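Probable glutamine-binding lipoprotein GlnH (GLNBP) (Mycobacterium tuberculosis, PDB 6H20) probably serves as an extracellular amino acid-binding lipoprotein, aspartate-specific and bound here to asparagine, that regulates protein kinase G activity and thereby glutamate metabolism. Local coordinates at residues 27-32 against 282-287. Residues are numbered along the deposited sequence; the frame is centred on the assembly and turned at random.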
loop_
_atom_site.group_PDB
_atom_site.type_symbol
_atom_site.label_atom_id
_atom_site.label_comp_id
_atom_site.label_asym_id
_atom_site.label_seq_id
_atom_site.Cartn_x
_atom_site.Cartn_y
_atom_site.Cartn_z
ATOM N N PRO A 27 1.856 16.309 -1.590
ATOM C CA PRO A 27 2.256 15.107 -2.330
ATOM C C PRO A 27 1.153 14.485 -3.163
ATOM O O PRO A 27 1.461 13.874 -4.195
ATOM C CB PRO A 27 2.746 14.159 -1.223
ATOM C CG PRO A 27 1.977 14.595 -0.016
ATOM C CD PRO A 27 1.840 16.086 -0.133
ATOM N N THR A 28 -0.120 14.620 -2.771
ATOM C CA THR A 28 -1.160 13.846 -3.441
ATOM C C THR A 28 -1.640 14.453 -4.756
ATOM O O THR A 28 -2.421 13.801 -5.454
ATOM C CB THR A 28 -2.362 13.617 -2.526
ATOM O OG1 THR A 28 -2.954 14.875 -2.188
ATOM C CG2 THR A 28 -1.942 12.878 -1.248
ATOM N N ALA A 29 -1.208 15.661 -5.113
ATOM C CA ALA A 29 -1.595 16.239 -6.393
ATOM C C ALA A 29 -0.799 15.594 -7.521
ATOM O O ALA A 29 0.424 15.441 -7.428
ATOM C CB ALA A 29 -1.337 17.743 -6.382
ATOM N N SER A 30 -1.498 15.221 -8.597
ATOM C CA SER A 30 -0.879 14.479 -9.691
ATOM C C SER A 30 -1.232 15.123 -11.033
ATOM O O SER A 30 -1.744 16.243 -11.060
ATOM C CB SER A 30 -1.304 13.003 -9.615
ATOM O OG SER A 30 -0.646 12.184 -10.570
ATOM N N LEU A 31 -0.983 14.429 -12.145
ATOM C CA LEU A 31 -1.106 15.039 -13.470
ATOM C C LEU A 31 -2.465 14.760 -14.099
ATOM O O LEU A 31 -2.961 13.630 -14.075
ATOM C CB LEU A 31 -0.010 14.496 -14.386
ATOM C CG LEU A 31 1.411 14.885 -13.987
ATOM C CD1 LEU A 31 2.411 14.226 -14.919
ATOM C CD2 LEU A 31 1.567 16.401 -14.000
ATOM N N ARG A 32 -3.036 15.783 -14.717
ATOM C CA ARG A 32 -4.353 15.652 -15.314
ATOM C C ARG A 32 -4.329 14.594 -16.418
ATOM O O ARG A 32 -3.349 14.488 -17.161
ATOM C CB ARG A 32 -4.734 17.012 -15.900
ATOM C CG ARG A 32 -6.141 17.126 -16.385
ATOM C CD ARG A 32 -6.435 18.597 -16.715
ATOM N NE ARG A 32 -6.415 19.426 -15.512
ATOM C CZ ARG A 32 -7.447 19.554 -14.682
ATOM N NH1 ARG A 32 -8.583 18.914 -14.930
ATOM N NH2 ARG A 32 -7.347 20.322 -13.607
ATOM N N THR A 282 -11.156 11.886 -3.525
ATOM C CA THR A 282 -11.262 12.897 -4.573
ATOM C C THR A 282 -9.881 13.167 -5.162
ATOM O O THR A 282 -8.937 13.434 -4.412
ATOM C CB THR A 282 -11.842 14.185 -3.990
ATOM O OG1 THR A 282 -13.180 13.937 -3.534
ATOM C CG2 THR A 282 -11.871 15.284 -5.038
ATOM N N PRO A 283 -9.717 13.084 -6.483
ATOM C CA PRO A 283 -8.397 13.328 -7.075
ATOM C C PRO A 283 -8.026 14.797 -7.003
ATOM O O PRO A 283 -8.881 15.688 -7.069
ATOM C CB PRO A 283 -8.580 12.886 -8.531
ATOM C CG PRO A 283 -10.048 13.118 -8.800
ATOM C CD PRO A 283 -10.727 12.740 -7.498
ATOM N N ARG A 284 -6.730 15.043 -6.859
ATOM C CA ARG A 284 -6.169 16.385 -6.867
ATOM C C ARG A 284 -5.143 16.469 -7.990
ATOM O O ARG A 284 -4.321 15.558 -8.150
ATOM C CB ARG A 284 -5.517 16.690 -5.518
ATOM C CG ARG A 284 -4.803 18.021 -5.457
ATOM C CD ARG A 284 -3.970 18.151 -4.190
ATOM N NE ARG A 284 -4.490 19.170 -3.284
ATOM C CZ ARG A 284 -4.164 20.457 -3.345
ATOM N NH1 ARG A 284 -3.321 20.890 -4.275
ATOM N NH2 ARG A 284 -4.682 21.316 -2.479
ATOM N N TYR A 285 -5.188 17.555 -8.763
ATOM C CA TYR A 285 -4.318 17.732 -9.919
ATOM C C TYR A 285 -3.464 18.986 -9.770
ATOM O O TYR A 285 -3.955 20.030 -9.337
ATOM C CB TYR A 285 -5.153 17.826 -11.208
ATOM C CG TYR A 285 -5.908 16.549 -11.499
ATOM C CD1 TYR A 285 -5.222 15.377 -11.797
ATOM C CD2 TYR A 285 -7.300 16.508 -11.456
ATOM C CE1 TYR A 285 -5.904 14.194 -12.048
ATOM C CE2 TYR A 285 -7.997 15.329 -11.714
ATOM C CZ TYR A 285 -7.286 14.176 -12.008
ATOM O OH TYR A 285 -7.956 13.002 -12.266
ATOM N N VAL A 286 -2.187 18.877 -10.157
ATOM C CA VAL A 286 -1.288 20.032 -10.154
ATOM C C VAL A 286 -1.594 20.960 -11.313
ATOM O O VAL A 286 -1.310 22.163 -11.246
ATOM C CB VAL A 286 0.184 19.586 -10.220
ATOM C CG1 VAL A 286 0.508 18.646 -9.104
ATOM C CG2 VAL A 286 0.484 18.920 -11.550
ATOM N N ASP A 287 -2.134 20.420 -12.398
ATOM C CA ASP A 287 -2.310 21.158 -13.633
ATOM C C ASP A 287 -3.749 21.064 -14.102
ATOM O O ASP A 287 -4.664 20.946 -13.284
ATOM C CB ASP A 287 -1.362 20.629 -14.713
ATOM C CG ASP A 287 -1.595 19.166 -15.045
ATOM O OD1 ASP A 287 -2.186 18.440 -14.217
ATOM O OD2 ASP A 287 -1.164 18.747 -16.141
ATOM O OXT ASP A 287 -4.018 21.120 -15.303
HETATM O O HOH W 1 -4.952 12.780 -5.676
#
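Arg-284 lays CG and CD along Ala-29, its CD 3.5 Å from Ala-29 CB, while its guanidinium forms a salt bridge with Asp-26. A water accepts from Arg-284 N and donates to Thr-28 O, and Arg-284 O accepts a hydrogen bond from Ser-30 N at 2.9 Å. At Tyr-285 the ring, with CG beside the backbone N (chi1 -64°), turns an edge to Ser-30 O and brings CD1 within 3.6 Å of Arg-32 CA; its hydroxyl hydrogen-bonds Glu-255 on helix 244-259. Val-286 N then donates to Ser-30 O (2.8 Å), the second backbone bond of a short, weakly bonded parallel pairing, in which the C-terminal tail of this family 3 solute-binding protein meets an N-terminal segment some 250 residues earlier. The methyls of Val-286 point to different neighbours: CG1 presses on Ala-29 CB at a tight 3.4 Å, whereas CG2 rests against Leu-31 CD2 at normal range. The chain ends at Asp-287, held at both carboxylates. Side-chain OD1 accepts a hydrogen bond from Arg-32 N on its syn lone pair, and OD2 salt-bridges Arg-248. A bend at chi3 (-66°) brings the Arg-32 guanidinium side-on to the terminal carboxylate. NE forms a salt bridge to OXT at 2.9 Å. NH2 hydrogen-bonds O, both partners nearly in the guanidinium plane.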